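Epf (Streptococcus pyogenes, PDB 4ES8) is a cell-surface adhesin that binds to cells through an N-terminal domain containing a carbohydrate-binding module. Local coordinates at residues A[93-98]-A[192-197]; A[122-127]-A[200-205]; A[246-251]-A[293-298]; A[286-291]-A[308-313]; A[102-107]-A[134-139]. All coordinates share one frame; numbering follows the deposited sequence.

Contact 1 of 5, residues A[93-98]-A[192-197]; sequences TTAPYS and SKVEKK
Tyr-97 and Val-194 form a hydrogen-bonded antiparallel pair, Tyr-97 N to Val-194 O at 3.1 Å and Val-194 N to Tyr-97 O at 3.0 Å, and the tight half of the contact is built round them. Val-194 CG2 meets Thr-93 CG2 tip to tip at 3.9 Å. Beside them Ala-95 drops its methyl onto the opposite backbone, CB lying 3.4 Å from Lys-196 C, just before the cis peptide that leads into Pro-96. On the other face of the sheet, Ser-98 OG stands anti to its own N (chi1 170°), which carries it to Ser-192 O at 2.7 Å; the same hydroxyl also bonds to Tyr-52.

Toward solvent the grip slackens. Lys-197 curls round the carbonyl oxygen of Thr-93, CG and CE touching it, and bends at its end to place NZ above the carbonyl plane, 3.1 Å from Thr-93 O. Lys-193 and Glu-195 make only a long ion pair, and Glu-195 merely brushes the Pro-96 ring. Leu-202 packs on Val-194 from a second sheet; here strands 97-105 and 186-194 stop pairing at one end of a two-sheet beta sandwich, consistent with the jelly-roll architecture common among carbohydrate-binding modules.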
# COMPACT_ATOMS: atom_id res chain seq x y z
N THR A 93 0.18 -7.58 34.13
CA THR A 93 0.67 -6.47 33.29
C THR A 93 0.91 -5.23 34.14
O THR A 93 0.07 -4.89 34.97
CB THR A 93 -0.41 -6.12 32.22
OG1 THR A 93 -0.60 -7.23 31.34
CG2 THR A 93 -0.05 -4.89 31.38
N THR A 94 2.04 -4.53 33.90
CA THR A 94 2.29 -3.24 34.53
C THR A 94 1.79 -2.19 33.57
O THR A 94 2.36 -2.04 32.48
CB THR A 94 3.77 -3.05 34.87
OG1 THR A 94 4.18 -4.08 35.78
CG2 THR A 94 4.07 -1.65 35.48
N ALA A 95 0.76 -1.46 33.96
CA ALA A 95 0.18 -0.47 33.08
C ALA A 95 0.74 0.93 33.31
O ALA A 95 1.15 1.22 34.44
CB ALA A 95 -1.34 -0.46 33.26
N PRO A 96 0.74 1.82 32.28
CA PRO A 96 0.31 1.56 30.89
C PRO A 96 1.27 0.63 30.16
O PRO A 96 2.47 0.59 30.45
CB PRO A 96 0.28 2.96 30.24
CG PRO A 96 0.55 3.96 31.36
CD PRO A 96 1.25 3.19 32.45
N TYR A 97 0.72 -0.14 29.22
CA TYR A 97 1.49 -1.13 28.47
C TYR A 97 0.82 -1.35 27.13
O TYR A 97 -0.41 -1.38 27.06
CB TYR A 97 1.52 -2.43 29.28
CG TYR A 97 2.21 -3.59 28.60
CD1 TYR A 97 3.59 -3.69 28.57
CD2 TYR A 97 1.47 -4.65 28.08
CE1 TYR A 97 4.23 -4.79 28.00
CE2 TYR A 97 2.09 -5.73 27.47
CZ TYR A 97 3.47 -5.80 27.44
OH TYR A 97 4.10 -6.89 26.89
N SER A 98 1.62 -1.52 26.08
CA SER A 98 1.06 -1.70 24.76
C SER A 98 1.70 -2.84 24.00
O SER A 98 2.92 -2.99 24.04
CB SER A 98 1.22 -0.41 23.94
OG SER A 98 0.89 -0.60 22.57
N SER A 192 -2.52 -1.83 20.37
CA SER A 192 -3.50 -1.77 21.46
C SER A 192 -2.79 -1.46 22.75
O SER A 192 -1.56 -1.60 22.84
CB SER A 192 -4.30 -3.07 21.56
OG SER A 192 -3.48 -4.20 21.80
N LYS A 193 -3.54 -1.00 23.75
CA LYS A 193 -2.92 -0.72 25.02
C LYS A 193 -3.91 -0.77 26.15
O LYS A 193 -5.13 -0.67 25.92
CB LYS A 193 -2.18 0.63 24.99
CG LYS A 193 -3.05 1.86 25.13
CD LYS A 193 -2.16 3.08 25.42
CE LYS A 193 -2.85 4.39 25.24
NZ LYS A 193 -1.90 5.53 25.38
N VAL A 194 -3.38 -0.93 27.37
CA VAL A 194 -4.15 -0.82 28.61
C VAL A 194 -3.55 0.36 29.37
O VAL A 194 -2.33 0.52 29.39
CB VAL A 194 -4.18 -2.13 29.45
CG1 VAL A 194 -4.99 -3.20 28.73
CG2 VAL A 194 -2.79 -2.66 29.81
N GLU A 195 -4.41 1.17 30.01
CA GLU A 195 -3.99 2.31 30.82
C GLU A 195 -3.92 1.95 32.28
O GLU A 195 -3.23 2.63 33.04
CB GLU A 195 -4.95 3.50 30.67
CG GLU A 195 -5.03 4.05 29.26
CD GLU A 195 -4.07 5.17 28.92
OE1 GLU A 195 -3.01 5.29 29.59
OE2 GLU A 195 -4.37 5.92 27.97
N LYS A 196 -4.71 0.95 32.71
CA LYS A 196 -4.70 0.55 34.10
C LYS A 196 -4.53 -0.95 34.18
O LYS A 196 -4.74 -1.66 33.20
CB LYS A 196 -5.94 1.07 34.86
CG LYS A 196 -7.27 0.49 34.47
CD LYS A 196 -8.32 0.94 35.49
CE LYS A 196 -9.71 0.89 34.92
NZ LYS A 196 -10.69 1.65 35.74
N LYS A 197 -4.08 -1.43 35.33
CA LYS A 197 -3.82 -2.84 35.53
C LYS A 197 -5.11 -3.66 35.30
O LYS A 197 -6.14 -3.37 35.92
CB LYS A 197 -3.27 -3.07 36.94
CG LYS A 197 -2.53 -4.38 37.09
CD LYS A 197 -1.59 -4.36 38.32
CE LYS A 197 -0.44 -5.33 38.18
NZ LYS A 197 0.84 -4.61 37.93

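Contact 2 of 5, residues A[122-127]-A[200-205]; sequences QIASGI and GDLDVE
Ile-123 and Val-204 face each other as a non-hydrogen-bonded antiparallel pair, flanked by the backbone bonds Glu-205 N to Gln-122 O and Ala-124 N to Asp-203 O, both 3.0 Å. Past Ala-124 the chain leaves this pairing in a type II turn, closed by Ile-127 N on Ala-124 O, with Gly-126 at the positive-phi position.

The turn brings Ile-127 over the partner strand, against Leu-202 and Val-204. Its chain slides past Leu-202 in the opposite direction, CD1 lying 3.8 Å from Leu-202 CB, and the same methyl also touches Val-204 CB. Ala-124 CB presses on Leu-202 CB at 3.7 Å, while both methyls of Leu-202 rest against Ser-125 O. Ile-123 runs alongside Val-204, pointing the same way.

Gln-122 governs the wet side. Its CG sits between the backbone N and the carbonyl carbon (chi1 66°) and the chain is extended beyond, which lays the amide beside Asp-203 with the amide and carboxylate planes 53° apart. The two groups meet through water: OE1 accepts from two waters, each at 2.8 Å, one bridging to Asp-203 O and the other to Asp-203 OD2. Asp-203 OD1 turns to a salt bridge with Arg-88 on the neighbouring strand.

With strand 113-123 in one sheet and strand 127-135 in the other, the arrangement is a tight sheet-to-sheet connection at the end of a beta sandwich, with Ile-127 and its sheet neighbour Val-194 packed against Leu-202 of the facing sheet.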
# COMPACT_ATOMS: atom_id res chain seq x y z
N GLN A 122 -13.24 -8.36 18.57
CA GLN A 122 -13.48 -8.00 19.97
C GLN A 122 -12.43 -7.05 20.51
O GLN A 122 -11.25 -7.20 20.23
CB GLN A 122 -13.54 -9.25 20.87
CG GLN A 122 -12.20 -10.00 20.97
CD GLN A 122 -12.44 -11.34 21.58
OE1 GLN A 122 -12.59 -11.47 22.80
NE2 GLN A 122 -12.54 -12.35 20.73
N ILE A 123 -12.89 -6.06 21.28
CA ILE A 123 -12.03 -5.15 22.02
C ILE A 123 -12.49 -5.24 23.46
O ILE A 123 -13.57 -4.72 23.80
CB ILE A 123 -12.03 -3.68 21.54
CG1 ILE A 123 -11.62 -3.58 20.05
CG2 ILE A 123 -11.06 -2.85 22.44
CD1 ILE A 123 -11.96 -2.17 19.44
N ALA A 124 -11.67 -5.82 24.33
CA ALA A 124 -12.05 -5.90 25.75
C ALA A 124 -12.22 -4.51 26.38
O ALA A 124 -11.56 -3.54 25.97
CB ALA A 124 -10.98 -6.65 26.53
N SER A 125 -13.09 -4.41 27.40
CA SER A 125 -13.20 -3.18 28.15
C SER A 125 -11.82 -2.87 28.75
O SER A 125 -11.16 -3.76 29.32
CB SER A 125 -14.26 -3.36 29.24
OG SER A 125 -14.37 -2.16 29.98
N GLY A 126 -11.36 -1.63 28.57
CA GLY A 126 -10.05 -1.22 29.08
C GLY A 126 -8.99 -1.17 28.01
O GLY A 126 -7.91 -0.63 28.24
N ILE A 127 -9.27 -1.76 26.83
CA ILE A 127 -8.28 -1.72 25.74
C ILE A 127 -8.62 -0.58 24.78
O ILE A 127 -9.79 -0.39 24.40
CB ILE A 127 -8.20 -3.07 24.98
CG1 ILE A 127 -7.71 -4.22 25.91
CG2 ILE A 127 -7.33 -2.94 23.71
CD1 ILE A 127 -7.61 -5.57 25.24
N GLY A 200 -8.78 -8.96 34.88
CA GLY A 200 -8.98 -10.26 34.25
C GLY A 200 -8.34 -10.26 32.88
O GLY A 200 -7.82 -9.22 32.46
N ASP A 201 -8.36 -11.39 32.17
CA ASP A 201 -7.80 -11.45 30.81
C ASP A 201 -8.52 -10.46 29.91
O ASP A 201 -9.75 -10.49 29.83
CB ASP A 201 -7.94 -12.85 30.22
CG ASP A 201 -7.10 -13.92 30.86
OD1 ASP A 201 -6.14 -13.57 31.60
OD2 ASP A 201 -7.38 -15.11 30.61
N LEU A 202 -7.75 -9.59 29.23
CA LEU A 202 -8.36 -8.63 28.31
C LEU A 202 -7.88 -8.95 26.90
O LEU A 202 -6.69 -8.80 26.62
CB LEU A 202 -8.00 -7.18 28.68
CG LEU A 202 -8.33 -6.73 30.11
CD1 LEU A 202 -8.02 -5.24 30.27
CD2 LEU A 202 -9.83 -7.01 30.49
N ASP A 203 -8.81 -9.36 26.01
CA ASP A 203 -8.44 -9.73 24.65
C ASP A 203 -8.85 -8.74 23.58
O ASP A 203 -9.90 -8.12 23.67
CB ASP A 203 -9.07 -11.08 24.27
CG ASP A 203 -8.65 -12.25 25.13
OD1 ASP A 203 -7.68 -12.09 25.91
OD2 ASP A 203 -9.28 -13.32 25.03
N VAL A 204 -8.03 -8.62 22.53
CA VAL A 204 -8.32 -7.76 21.37
C VAL A 204 -7.93 -8.56 20.14
O VAL A 204 -6.86 -9.17 20.13
CB VAL A 204 -7.65 -6.36 21.44
CG1 VAL A 204 -6.12 -6.43 21.60
CG2 VAL A 204 -8.05 -5.51 20.22
N GLU A 205 -8.80 -8.58 19.12
CA GLU A 205 -8.57 -9.38 17.91
C GLU A 205 -8.77 -8.56 16.65
O GLU A 205 -9.69 -7.74 16.59
CB GLU A 205 -9.54 -10.58 17.92
CG GLU A 205 -9.41 -11.52 16.73
CD GLU A 205 -10.52 -12.55 16.70
OE1 GLU A 205 -11.65 -12.18 16.30
OE2 GLU A 205 -10.26 -13.72 17.07
O HOH W 1 -12.37 -9.11 24.34
O HOH W 2 -13.48 -11.14 17.91
O HOH W 3 -11.97 -13.47 24.65

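Contact 3 of 5, residues A[246-251]-A[293-298]; sequences EGDEIS and VSIKQK
A sharp fold in Gln-297 (chi1 -145°, chi2 -54°) brings its amide across to the carboxylate of Asp-248, whose CG lies beside its own backbone N. NE2 reaches Asp-248 OD1 at 3.0 Å with the acceptor almost in the amide plane, although the carboxylate itself is turned 52° against that plane. The far end of the amide is fixed as well, since OE1 accepts the backbone N-H groups of Gln-299 and Ser-300. Gly-247, with no side chain, lets NE2 pass close to its carbonyl carbon, and its own O takes Lys-298 N at 3.0 Å.

Beyond this corner the strands run antiparallel in regular register. Glu-249 and Lys-296 exchange backbone bonds, the shorter being Glu-249 N to Lys-296 O at 2.7 Å, and Ser-251 does the same with Ser-294. On the face carrying Asp-248, the methyl Ile-295 CG2 lies 3.8 Å from Asp-248 CB, and Ile-250 CG2 touches Val-293 CG1, also at 3.8 Å; Leu-234 and Leu-236 of strand 231-237 close over these isoleucines. The opposite face is polar, with the stem of Lys-298 crossing Glu-249 at about a right angle while its NZ goes to Thr-264 and that of Lys-296 to Glu-20.

The buried Asp-248 carboxylate is thus gripped by several groups: Gln-297 and Arg-242 on OD1, Ser-218 on OD2. This setting, with an arginine paired to it, probably favours the ionised form; the same bonds tie the strand end to Ser-218 and Arg-242.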
# COMPACT_ATOMS: atom_id res chain seq x y z
N GLU A 246 4.86 5.11 -12.87
CA GLU A 246 5.17 3.68 -12.97
C GLU A 246 3.92 2.82 -12.97
O GLU A 246 3.03 2.99 -12.11
CB GLU A 246 6.04 3.31 -11.76
CG GLU A 246 6.51 1.88 -11.73
CD GLU A 246 7.45 1.56 -10.58
OE1 GLU A 246 7.76 2.46 -9.76
OE2 GLU A 246 7.83 0.38 -10.47
N GLY A 247 3.87 1.88 -13.90
CA GLY A 247 2.77 0.92 -13.96
C GLY A 247 1.62 1.32 -14.87
O GLY A 247 0.74 0.50 -15.13
N ASP A 248 1.58 2.58 -15.32
CA ASP A 248 0.52 2.99 -16.24
C ASP A 248 0.81 2.44 -17.63
O ASP A 248 1.93 2.57 -18.14
CB ASP A 248 0.41 4.52 -16.28
CG ASP A 248 -0.19 5.14 -15.04
OD1 ASP A 248 -0.27 4.45 -14.00
OD2 ASP A 248 -0.59 6.32 -15.11
N GLU A 249 -0.21 1.83 -18.24
CA GLU A 249 -0.14 1.27 -19.57
C GLU A 249 -0.78 2.25 -20.54
O GLU A 249 -1.99 2.48 -20.46
CB GLU A 249 -0.85 -0.09 -19.61
CG GLU A 249 -0.86 -0.71 -21.00
CD GLU A 249 -1.83 -1.86 -21.17
OE1 GLU A 249 -3.06 -1.60 -21.27
OE2 GLU A 249 -1.36 -3.02 -21.19
N ILE A 250 0.02 2.84 -21.44
CA ILE A 250 -0.49 3.81 -22.41
C ILE A 250 -0.78 3.11 -23.75
O ILE A 250 0.13 2.53 -24.33
CB ILE A 250 0.52 4.97 -22.64
CG1 ILE A 250 0.88 5.69 -21.31
CG2 ILE A 250 -0.03 5.95 -23.68
CD1 ILE A 250 2.10 6.58 -21.43
N SER A 251 -2.02 3.22 -24.24
CA SER A 251 -2.39 2.69 -25.56
C SER A 251 -2.67 3.86 -26.48
O SER A 251 -3.41 4.77 -26.10
CB SER A 251 -3.61 1.78 -25.45
OG SER A 251 -3.28 0.63 -24.69
N VAL A 293 -5.67 8.36 -26.90
CA VAL A 293 -4.83 7.78 -25.85
C VAL A 293 -5.75 7.25 -24.75
O VAL A 293 -6.61 7.98 -24.27
CB VAL A 293 -3.81 8.80 -25.29
CG1 VAL A 293 -3.09 8.23 -24.07
CG2 VAL A 293 -2.79 9.20 -26.36
N SER A 294 -5.53 5.99 -24.34
CA SER A 294 -6.22 5.37 -23.21
C SER A 294 -5.15 4.90 -22.22
O SER A 294 -4.19 4.27 -22.65
CB SER A 294 -7.09 4.21 -23.67
OG SER A 294 -7.69 3.57 -22.55
N ILE A 295 -5.31 5.21 -20.92
CA ILE A 295 -4.29 4.83 -19.94
C ILE A 295 -4.91 3.89 -18.91
O ILE A 295 -5.90 4.23 -18.27
CB ILE A 295 -3.68 6.09 -19.27
CG1 ILE A 295 -3.08 7.06 -20.35
CG2 ILE A 295 -2.60 5.72 -18.24
CD1 ILE A 295 -2.58 8.41 -19.86
N LYS A 296 -4.28 2.71 -18.75
CA LYS A 296 -4.76 1.73 -17.78
C LYS A 296 -3.75 1.62 -16.67
O LYS A 296 -2.58 1.41 -16.96
CB LYS A 296 -4.95 0.36 -18.46
CG LYS A 296 -5.42 -0.74 -17.49
CD LYS A 296 -5.45 -2.09 -18.21
CE LYS A 296 -5.90 -3.22 -17.31
NZ LYS A 296 -5.44 -4.54 -17.85
N GLN A 297 -4.18 1.80 -15.41
CA GLN A 297 -3.26 1.61 -14.29
C GLN A 297 -3.15 0.09 -14.10
O GLN A 297 -4.13 -0.53 -13.69
CB GLN A 297 -3.78 2.34 -13.05
CG GLN A 297 -2.65 2.93 -12.19
CD GLN A 297 -1.64 1.88 -11.82
OE1 GLN A 297 -2.00 0.88 -11.18
NE2 GLN A 297 -0.40 2.01 -12.32
N LYS A 298 -1.99 -0.52 -14.42
CA LYS A 298 -1.92 -1.99 -14.42
C LYS A 298 -2.12 -2.62 -13.06
O LYS A 298 -2.60 -3.75 -13.00
CB LYS A 298 -0.60 -2.49 -14.99
CG LYS A 298 -0.46 -2.31 -16.48
CD LYS A 298 0.94 -2.75 -16.82
CE LYS A 298 1.01 -3.38 -18.17
NZ LYS A 298 2.38 -3.92 -18.39

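Contact 4 of 5, residues A[286-291]-A[308-313]; sequences KNKEKL and FFEVGI
Val-311 N to Glu-289 O and Leu-291 N to Phe-309 O, both 2.8 Å, are the short backbone bonds of this pairing, and Phe-309 N answers on Leu-291 O at 3.1 Å. Farther out Lys-288 N makes a weak bond to Val-311 O. Lys-288 belongs to a type II turn that Glu-289 locks from within: its OE1 takes Lys-286 N on the anti side of the carboxylate, and OE2 bonds to Ser-255.

Inward, Phe-309 CG sits between its N and carbonyl carbon (chi1 71°), which swings the ring under Leu-291. Leu-291 CB lies over one ring face near the rim, and Leu-291 CD1 comes to 3.7 Å from Phe-309 CZ. The same methyl meets Val-311 CG2 at 3.6 Å, while Leu-252 backs both Leu-291 and Phe-309.

The outer face is looser. Glu-310 rests its CG on Lys-288 O, its carboxylate staying beyond salt-bridge distance of Lys-288 NZ, and Lys-290 NZ stands 5.3 Å from the Phe-308 ring centroid, at most a weak attraction. Hydrogen bonds and the Leu-291, Phe-309 and Val-311 cluster therefore hold this hairpin edge, and its exposed charges probably add little.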
# COMPACT_ATOMS: atom_id res chain seq x y z
N LYS A 286 -2.30 11.20 -40.75
CA LYS A 286 -2.87 12.26 -41.57
C LYS A 286 -2.79 13.61 -40.87
O LYS A 286 -2.82 13.68 -39.64
CB LYS A 286 -4.32 11.94 -41.95
CG LYS A 286 -4.40 10.82 -42.98
CD LYS A 286 -5.81 10.23 -43.12
CE LYS A 286 -6.26 9.45 -41.90
NZ LYS A 286 -7.49 8.67 -42.19
N ASN A 287 -2.69 14.69 -41.65
CA ASN A 287 -2.65 16.03 -41.09
C ASN A 287 -3.93 16.29 -40.27
O ASN A 287 -5.02 15.91 -40.70
CB ASN A 287 -2.49 17.08 -42.19
CG ASN A 287 -2.40 18.50 -41.68
OD1 ASN A 287 -1.81 18.79 -40.62
ND2 ASN A 287 -3.02 19.42 -42.40
N LYS A 288 -3.76 16.82 -39.04
CA LYS A 288 -4.88 17.13 -38.13
C LYS A 288 -5.65 15.87 -37.64
O LYS A 288 -6.69 16.01 -37.01
CB LYS A 288 -5.86 18.14 -38.77
CG LYS A 288 -5.20 19.50 -39.01
CD LYS A 288 -6.18 20.53 -39.55
CE LYS A 288 -5.54 21.88 -39.77
NZ LYS A 288 -5.13 22.53 -38.49
N GLU A 289 -5.11 14.65 -37.89
CA GLU A 289 -5.74 13.40 -37.43
C GLU A 289 -5.87 13.38 -35.91
O GLU A 289 -4.90 13.70 -35.23
CB GLU A 289 -4.94 12.17 -37.87
CG GLU A 289 -5.66 10.88 -37.56
CD GLU A 289 -5.08 9.61 -38.13
OE1 GLU A 289 -4.05 9.66 -38.83
OE2 GLU A 289 -5.70 8.55 -37.89
N LYS A 290 -7.06 13.00 -35.40
CA LYS A 290 -7.29 12.91 -33.97
C LYS A 290 -6.87 11.54 -33.48
O LYS A 290 -7.56 10.55 -33.69
CB LYS A 290 -8.78 13.16 -33.63
CG LYS A 290 -9.20 14.61 -33.73
CD LYS A 290 -10.71 14.78 -33.45
CE LYS A 290 -11.07 14.69 -31.98
NZ LYS A 290 -12.55 14.70 -31.79
N LEU A 291 -5.72 11.48 -32.83
CA LEU A 291 -5.25 10.23 -32.23
C LEU A 291 -5.88 10.09 -30.86
O LEU A 291 -6.22 11.09 -30.23
CB LEU A 291 -3.72 10.20 -32.11
CG LEU A 291 -2.93 10.46 -33.42
CD1 LEU A 291 -1.43 10.43 -33.15
CD2 LEU A 291 -3.28 9.42 -34.51
N PHE A 308 -7.70 12.72 -26.47
CA PHE A 308 -7.48 12.93 -27.90
C PHE A 308 -6.56 14.10 -28.14
O PHE A 308 -6.60 15.09 -27.40
CB PHE A 308 -8.82 13.19 -28.63
CG PHE A 308 -9.85 12.10 -28.46
CD1 PHE A 308 -9.91 11.04 -29.36
CD2 PHE A 308 -10.73 12.11 -27.38
CE1 PHE A 308 -10.85 10.02 -29.20
CE2 PHE A 308 -11.66 11.08 -27.21
CZ PHE A 308 -11.72 10.04 -28.13
N PHE A 309 -5.77 14.01 -29.21
CA PHE A 309 -4.92 15.10 -29.63
C PHE A 309 -4.74 14.99 -31.12
O PHE A 309 -4.84 13.90 -31.69
CB PHE A 309 -3.56 15.14 -28.87
CG PHE A 309 -2.58 14.05 -29.23
CD1 PHE A 309 -2.66 12.79 -28.62
CD2 PHE A 309 -1.56 14.27 -30.15
CE1 PHE A 309 -1.76 11.78 -28.96
CE2 PHE A 309 -0.63 13.27 -30.45
CZ PHE A 309 -0.74 12.03 -29.86
N GLU A 310 -4.45 16.13 -31.77
CA GLU A 310 -4.25 16.13 -33.21
C GLU A 310 -2.81 15.97 -33.62
O GLU A 310 -1.92 16.55 -33.01
CB GLU A 310 -4.75 17.45 -33.81
CG GLU A 310 -6.26 17.52 -33.96
CD GLU A 310 -6.78 18.79 -34.60
OE1 GLU A 310 -5.98 19.54 -35.21
OE2 GLU A 310 -8.01 19.04 -34.51
N VAL A 311 -2.61 15.27 -34.73
CA VAL A 311 -1.34 15.20 -35.44
C VAL A 311 -1.14 16.59 -36.05
O VAL A 311 -2.11 17.19 -36.53
CB VAL A 311 -1.36 14.09 -36.54
CG1 VAL A 311 -0.10 14.13 -37.42
CG2 VAL A 311 -1.57 12.71 -35.97
N GLY A 312 0.07 17.11 -36.04
CA GLY A 312 0.31 18.41 -36.65
C GLY A 312 1.40 18.34 -37.70
O GLY A 312 1.82 17.26 -38.11
N ILE A 313 1.79 19.52 -38.18
CA ILE A 313 2.90 19.73 -39.11
C ILE A 313 4.07 20.19 -38.24
O ILE A 313 3.89 21.11 -37.44
CB ILE A 313 2.52 20.76 -40.24
CG1 ILE A 313 1.28 20.31 -41.07
CG2 ILE A 313 3.72 21.13 -41.13
CD1 ILE A 313 1.40 18.94 -41.90

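Contact 5 of 5, residues A[102-107]-A[134-139]; sequences KVNTKS and GSAFNK
Asn-104 and Phe-137 join two strands of one antiparallel sheet in the sandwich that are not neighbours: strand 186-194 runs between strands 97-105 and 127-135, so side chains rather than paired backbones bridge the gap.

The amide of Asn-104 makes the paired hydrogen bonds. With CG beside the backbone N (chi1 -78°), OD1 receives Phe-137 N at 2.7 Å and ND2 gives to Phe-137 O at 3.1 Å, each acceptor met in its carbonyl plane on a lone pair. One side chain thereby satisfies both backbone groups of a residue that has left its strand, and the two bonds fix the rotation of the amide.

The charged interactions belong to Lys-102, buried and extended. Its NZ bonds Ser-135 O at 2.8 Å from above the carbonyl plane, an oxygen that also takes Ser-187 OG. Carbon packing is slight: Lys-102 CB lies 4.1 Å from Phe-137 CB. Ala-136 CB leans on the polar amide of Asn-104. Phe-43 covers both Lys-102 and Phe-137.

Water adds a second link between the lysine and Ser-135: one molecule accepts from Lys-102 NZ and from Ser-135 N, at 2.9 Å each.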
# COMPACT_ATOMS: atom_id res chain seq x y z
N LYS A 102 2.76 -6.14 13.45
CA LYS A 102 2.98 -5.65 12.11
C LYS A 102 2.59 -6.75 11.16
O LYS A 102 3.15 -7.86 11.21
CB LYS A 102 4.44 -5.21 11.87
CG LYS A 102 4.72 -3.81 12.40
CD LYS A 102 6.13 -3.34 11.99
CE LYS A 102 6.24 -1.85 12.08
NZ LYS A 102 7.54 -1.36 11.49
N VAL A 103 1.60 -6.48 10.31
CA VAL A 103 1.19 -7.42 9.26
C VAL A 103 1.73 -6.87 7.96
O VAL A 103 1.40 -5.74 7.55
CB VAL A 103 -0.32 -7.65 9.23
CG1 VAL A 103 -0.66 -8.63 8.11
CG2 VAL A 103 -0.79 -8.23 10.56
N ASN A 104 2.66 -7.61 7.37
CA ASN A 104 3.38 -7.14 6.20
C ASN A 104 2.59 -7.18 4.90
O ASN A 104 1.67 -7.99 4.74
CB ASN A 104 4.65 -7.96 5.99
CG ASN A 104 5.78 -7.56 6.92
OD1 ASN A 104 5.67 -6.63 7.73
ND2 ASN A 104 6.89 -8.29 6.83
N THR A 105 2.94 -6.27 4.00
CA THR A 105 2.46 -6.29 2.63
C THR A 105 3.54 -6.87 1.73
O THR A 105 4.72 -6.97 2.13
CB THR A 105 2.11 -4.86 2.13
OG1 THR A 105 3.33 -4.14 1.88
CG2 THR A 105 1.24 -4.07 3.14
N LYS A 106 3.17 -7.15 0.48
CA LYS A 106 4.16 -7.44 -0.54
C LYS A 106 4.83 -6.10 -0.93
O LYS A 106 4.47 -5.03 -0.40
CB LYS A 106 3.49 -8.09 -1.77
CG LYS A 106 2.72 -9.38 -1.48
CD LYS A 106 3.60 -10.56 -1.17
CE LYS A 106 2.80 -11.82 -0.88
NZ LYS A 106 2.06 -12.30 -2.10
N SER A 107 5.78 -6.14 -1.87
CA SER A 107 6.47 -4.93 -2.30
C SER A 107 5.51 -3.95 -2.96
O SER A 107 4.83 -4.30 -3.94
CB SER A 107 7.60 -5.28 -3.26
OG SER A 107 8.42 -4.14 -3.48
N GLY A 134 3.55 1.40 8.79
CA GLY A 134 4.94 1.41 9.19
C GLY A 134 5.83 0.66 8.21
O GLY A 134 5.36 0.15 7.19
N SER A 135 7.12 0.58 8.55
CA SER A 135 8.03 -0.26 7.77
C SER A 135 7.60 -1.72 7.89
O SER A 135 6.94 -2.11 8.87
CB SER A 135 9.45 -0.12 8.32
OG SER A 135 9.50 -0.46 9.70
N ALA A 136 7.99 -2.57 6.93
CA ALA A 136 7.70 -3.99 7.08
C ALA A 136 8.46 -4.56 8.25
O ALA A 136 9.57 -4.10 8.55
CB ALA A 136 8.09 -4.74 5.81
N PHE A 137 7.89 -5.57 8.91
CA PHE A 137 8.60 -6.36 9.92
C PHE A 137 9.78 -6.98 9.16
O PHE A 137 9.58 -7.54 8.07
CB PHE A 137 7.67 -7.40 10.50
CG PHE A 137 8.37 -8.53 11.23
CD1 PHE A 137 9.25 -8.27 12.28
CD2 PHE A 137 8.08 -9.86 10.94
CE1 PHE A 137 9.87 -9.31 12.99
CE2 PHE A 137 8.68 -10.90 11.65
CZ PHE A 137 9.58 -10.62 12.66
N ASN A 138 10.98 -6.79 9.69
CA ASN A 138 12.18 -7.18 8.95
C ASN A 138 12.67 -8.62 9.22
O ASN A 138 13.78 -8.95 8.82
CB ASN A 138 13.31 -6.14 9.18
CG ASN A 138 14.00 -6.27 10.50
OD1 ASN A 138 13.62 -7.08 11.34
ND2 ASN A 138 15.13 -5.54 10.67
N LYS A 139 11.83 -9.49 9.84
CA LYS A 139 12.13 -10.90 10.03
C LYS A 139 13.41 -11.10 10.90
O LYS A 139 14.24 -11.98 10.63
CB LYS A 139 12.25 -11.63 8.67
CG LYS A 139 11.04 -11.37 7.77
CD LYS A 139 11.25 -11.89 6.34
CE LYS A 139 11.12 -13.39 6.22
NZ LYS A 139 9.90 -13.87 6.91
O HOH W 4 7.50 1.49 11.31

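Contacts 1 and 2 lie at one end of the sandwich, their centres about 11 Å apart, and press the two sheets together where Ser-192 meets Val-204 and Val-194 meets Leu-202. Contact 5 shares strand 97-105 with contact 1 but lies closest of the five to the centre of the molecule; it is the buried one, and polar side chains do there what backbone pairing does elsewhere. Contacts 3 and 4 belong to the separate four-stranded sheet, probably the fibronectin-like part, and both use strand 290-297, touching through Val-293 and Phe-309. Contact 3 combines regular pairing with a buried carboxylate, whereas contact 4, farthest out and most exposed, relies on backbone bonds over an apolar cluster, with no salt bridge between its segments.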